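PDB 6WTE: B12-binding domain-containing protein from Kitasatospora setae, which is a cobalamin-dependent methyltransferase of the radical SAM superfamily that binds a [4Fe-4S] cluster and probably works by a non-radical route. Local coordinates for residues A[21-26]-A[197-202]. Numbering follows the deposited sequence.
Sequences ALDVLT and YRRRSG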
ATOM      1  N   ALA A  21      -8.213  -6.352  -3.715  1.00  9.92           N
ATOM      2  CA  ALA A  21      -8.477  -5.884  -5.073  1.00 12.11           C
ATOM      3  C   ALA A  21      -9.292  -6.892  -5.866  1.00 10.62           C
ATOM      4  O   ALA A  21     -10.230  -6.521  -6.580  1.00 11.03           O
ATOM      5  CB  ALA A  21      -7.157  -5.610  -5.795  1.00 10.14           C
ATOM      6  N   LEU A  22      -8.964  -8.176  -5.736  1.00 10.11           N
ATOM      7  CA  LEU A  22      -9.641  -9.175  -6.548  1.00 10.35           C
ATOM      8  C   LEU A  22     -11.099  -9.350  -6.128  1.00 10.54           C
ATOM      9  O   LEU A  22     -11.951  -9.653  -6.972  1.00 13.03           O
ATOM     10  CB  LEU A  22      -8.871 -10.500  -6.493  1.00 10.90           C
ATOM     11  CG  LEU A  22      -7.428 -10.476  -7.026  1.00 11.73           C
ATOM     12  CD1 LEU A  22      -6.886 -11.893  -7.234  1.00 13.03           C
ATOM     13  CD2 LEU A  22      -7.318  -9.679  -8.334  1.00 11.57           C
ATOM     14  N   ASP A  23     -11.420  -9.136  -4.846  1.00 10.52           N
ATOM     15  CA  ASP A  23     -12.823  -9.177  -4.444  1.00 12.66           C
ATOM     16  C   ASP A  23     -13.597  -8.011  -5.046  1.00 12.17           C
ATOM     17  O   ASP A  23     -14.752  -8.174  -5.461  1.00 11.53           O
ATOM     18  CB  ASP A  23     -12.953  -9.168  -2.917  1.00 13.88           C
ATOM     19  CG  ASP A  23     -12.807 -10.552  -2.293  1.00 11.93           C
ATOM     20  OD1 ASP A  23     -12.920 -11.578  -3.007  1.00 16.14           O
ATOM     21  OD2 ASP A  23     -12.608 -10.620  -1.059  1.00 12.18           O
ATOM     22  N   VAL A  24     -12.983  -6.825  -5.090  1.00 10.91           N
ATOM     23  CA  VAL A  24     -13.620  -5.675  -5.727  1.00 10.75           C
ATOM     24  C   VAL A  24     -13.862  -5.960  -7.206  1.00 12.94           C
ATOM     25  O   VAL A  24     -14.957  -5.725  -7.733  1.00 12.75           O
ATOM     26  CB  VAL A  24     -12.760  -4.409  -5.544  1.00 10.13           C
ATOM     27  CG1 VAL A  24     -13.456  -3.208  -6.171  1.00 13.02           C
ATOM     28  CG2 VAL A  24     -12.472  -4.145  -4.065  1.00 10.03           C
ATOM     29  N   LEU A  25     -12.838  -6.468  -7.894  1.00 10.45           N
ATOM     30  CA  LEU A  25     -12.959  -6.726  -9.327  1.00 10.58           C
ATOM     31  C   LEU A  25     -13.944  -7.851  -9.607  1.00 12.96           C
ATOM     32  O   LEU A  25     -14.706  -7.784 -10.580  1.00 13.76           O
ATOM     33  CB  LEU A  25     -11.590  -7.059  -9.915  1.00 10.44           C
ATOM     34  CG  LEU A  25     -10.512  -5.994  -9.777  1.00 10.16           C
ATOM     35  CD1 LEU A  25      -9.211  -6.517 -10.391  1.00 13.67           C
ATOM     36  CD2 LEU A  25     -10.951  -4.707 -10.464  1.00 12.98           C
ATOM     37  N   THR A  26     -13.935  -8.896  -8.773  1.00 11.83           N
ATOM     38  CA  THR A  26     -14.862 -10.007  -8.964  1.00 13.45           C
ATOM     39  C   THR A  26     -16.304  -9.528  -8.869  1.00 14.15           C
ATOM     40  O   THR A  26     -17.140  -9.872  -9.709  1.00 12.91           O
ATOM     41  CB  THR A  26     -14.590 -11.112  -7.942  1.00 13.29           C
ATOM     42  OG1 THR A  26     -13.296 -11.688  -8.181  1.00 13.59           O
ATOM     43  CG2 THR A  26     -15.672 -12.200  -8.008  1.00 13.33           C
ATOM     44  N   TYR A 197     -18.933  -5.130  -1.867  1.00 14.37           N
ATOM     45  CA  TYR A 197     -17.929  -6.039  -2.405  1.00 17.55           C
ATOM     46  C   TYR A 197     -18.097  -7.393  -1.726  1.00 16.64           C
ATOM     47  O   TYR A 197     -18.079  -7.479  -0.494  1.00 15.57           O
ATOM     48  CB  TYR A 197     -16.521  -5.483  -2.202  1.00 14.20           C
ATOM     49  CG  TYR A 197     -16.317  -4.062  -2.709  1.00 14.80           C
ATOM     50  CD1 TYR A 197     -17.037  -3.563  -3.797  1.00 16.03           C
ATOM     51  CD2 TYR A 197     -15.412  -3.216  -2.084  1.00 13.91           C
ATOM     52  CE1 TYR A 197     -16.852  -2.256  -4.239  1.00 15.16           C
ATOM     53  CE2 TYR A 197     -15.214  -1.927  -2.526  1.00 14.19           C
ATOM     54  CZ  TYR A 197     -15.938  -1.447  -3.596  1.00 13.75           C
ATOM     55  OH  TYR A 197     -15.729  -0.145  -4.015  1.00 13.29           O
ATOM     56  N   ARG A 198     -18.318  -8.441  -2.515  1.00 14.67           N
ATOM     57  CA  ARG A 198     -18.599  -9.751  -1.942  1.00 14.39           C
ATOM     58  C   ARG A 198     -17.302 -10.374  -1.435  1.00 15.92           C
ATOM     59  O   ARG A 198     -16.320 -10.485  -2.177  1.00 16.23           O
ATOM     60  CB  ARG A 198     -19.308 -10.641  -2.961  1.00 19.20           C
ATOM     61  CG  ARG A 198     -20.741 -10.172  -3.227  1.00 17.30           C
ATOM     62  CD  ARG A 198     -21.534 -11.112  -4.122  1.00 20.58           C
ATOM     63  NE  ARG A 198     -21.074 -11.072  -5.506  1.00 20.68           N
ATOM     64  CZ  ARG A 198     -21.527 -10.228  -6.429  1.00 24.25           C
ATOM     65  NH1 ARG A 198     -22.467  -9.342  -6.125  1.00 26.27           N
ATOM     66  NH2 ARG A 198     -21.040 -10.277  -7.663  1.00 22.62           N
ATOM     67  N   ARG A 199     -17.293 -10.737  -0.156  1.00 11.93           N
ATOM     68  CA  ARG A 199     -16.122 -11.299   0.509  1.00 15.04           C
ATOM     69  C   ARG A 199     -16.471 -12.723   0.901  1.00 15.52           C
ATOM     70  O   ARG A 199     -17.277 -12.941   1.810  1.00 18.96           O
ATOM     71  CB  ARG A 199     -15.727 -10.474   1.733  1.00 15.62           C
ATOM     72  CG  ARG A 199     -15.818  -8.965   1.526  1.00 12.80           C
ATOM     73  CD  ARG A 199     -14.843  -8.465   0.441  1.00 12.75           C
ATOM     74  NE  ARG A 199     -13.443  -8.625   0.828  1.00 14.42           N
ATOM     75  CZ  ARG A 199     -12.826  -7.862   1.727  1.00 14.74           C
ATOM     76  NH1 ARG A 199     -13.493  -6.888   2.338  1.00 13.13           N
ATOM     77  NH2 ARG A 199     -11.547  -8.073   2.020  1.00 11.76           N
ATOM     78  N   ARG A 200     -15.874 -13.688   0.213  1.00 14.28           N
ATOM     79  CA  ARG A 200     -16.236 -15.086   0.368  1.00 14.75           C
ATOM     80  C   ARG A 200     -15.132 -15.838   1.094  1.00 14.71           C
ATOM     81  O   ARG A 200     -13.989 -15.385   1.175  1.00 13.57           O
ATOM     82  CB  ARG A 200     -16.504 -15.729  -1.000  1.00 18.01           C
ATOM     83  CG  ARG A 200     -17.647 -15.093  -1.786  1.00 18.81           C
ATOM     84  CD  ARG A 200     -17.730 -15.707  -3.182  1.00 25.84           C
ATOM     85  NE  ARG A 200     -18.948 -15.349  -3.907  1.00 30.67           N
ATOM     86  CZ  ARG A 200     -18.985 -14.567  -4.983  1.00 28.89           C
ATOM     87  NH1 ARG A 200     -17.866 -14.043  -5.472  1.00 28.90           N
ATOM     88  NH2 ARG A 200     -20.145 -14.310  -5.578  1.00 24.16           N
ATOM     89  N   SER A 201     -15.493 -16.999   1.629  1.00 16.23           N
ATOM     90  CA  SER A 201     -14.547 -17.877   2.297  1.00 17.12           C
ATOM     91  C   SER A 201     -14.872 -19.320   1.954  1.00 16.06           C
ATOM     92  O   SER A 201     -16.043 -19.693   1.851  1.00 18.60           O
ATOM     93  CB  SER A 201     -14.579 -17.688   3.815  1.00 16.08           C
ATOM     94  OG  SER A 201     -14.162 -16.387   4.171  1.00 16.03           O
ATOM     95  N   GLY A 202     -13.828 -20.125   1.775  1.00 14.87           N
ATOM     96  CA  GLY A 202     -14.010 -21.528   1.462  1.00 17.20           C
ATOM     97  C   GLY A 202     -14.590 -21.814   0.096  1.00 17.03           C
ATOM     98  O   GLY A 202     -15.009 -22.947  -0.152  1.00 15.70           O
TER
HETATM   99  O   HOH W   1     -13.946 -13.804  -1.878  1.00 14.61           O
HETATM  100  O   HOH W   2     -10.191  -9.911   0.196  1.00 16.68           O
HETATM  101  O   HOH W   3     -16.211 -10.752  -4.741  1.00 21.50           O
HETATM  102  O   HOH W   4     -15.604 -13.411  -4.296  1.00 23.12           O
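D23, on helix 20-31, forms a salt bridge with R199 of the 197-202 loop. R199 NE donates to D23 OD2 over 2.9 Å, with an N-H...O angle of 152°. The oxygen is met on its anti side and lies near the guanidinium plane, at the edge of the group. Bends at chi2 and chi3 fold the R199 chain back, bringing NE to the carboxylate. The two flat groups are turned 66° from each other. Water 2 adds a second link, from R199 NH2 to D23 OD2. N209 ND2 also bonds this oxygen, while R199 NH1 turns to E255 and S220 O. With an alanine in place of R199, the buried D23 carboxylate would probably lose its charge partner in the loop, and a gap would open beside it.

The other tight spot is apolar. V24 CG2 sits over one face of the Y197 ring, 4.0 Å from its centroid, in a CH-pi contact. V24 CG1 lies 4.0 Å from Y197 CZ.

Toward R198 and R200 the fit is looser and runs through water. Water 1 joins D23 OD1 to R200 N, and water 3 joins the carbonyls D23 O and R198 O. T26 CG2 lies 3.8 Å from R200 NH1, at the guanidinium edge. R198 and R200, both partly exposed, each form a salt bridge with E30 further along the helix.

V24 also touches cobalamin, as do A21 and L25. The loop packs on the first helix of the Rossmann-like B12-binding domain, beside the cobalamin pocket.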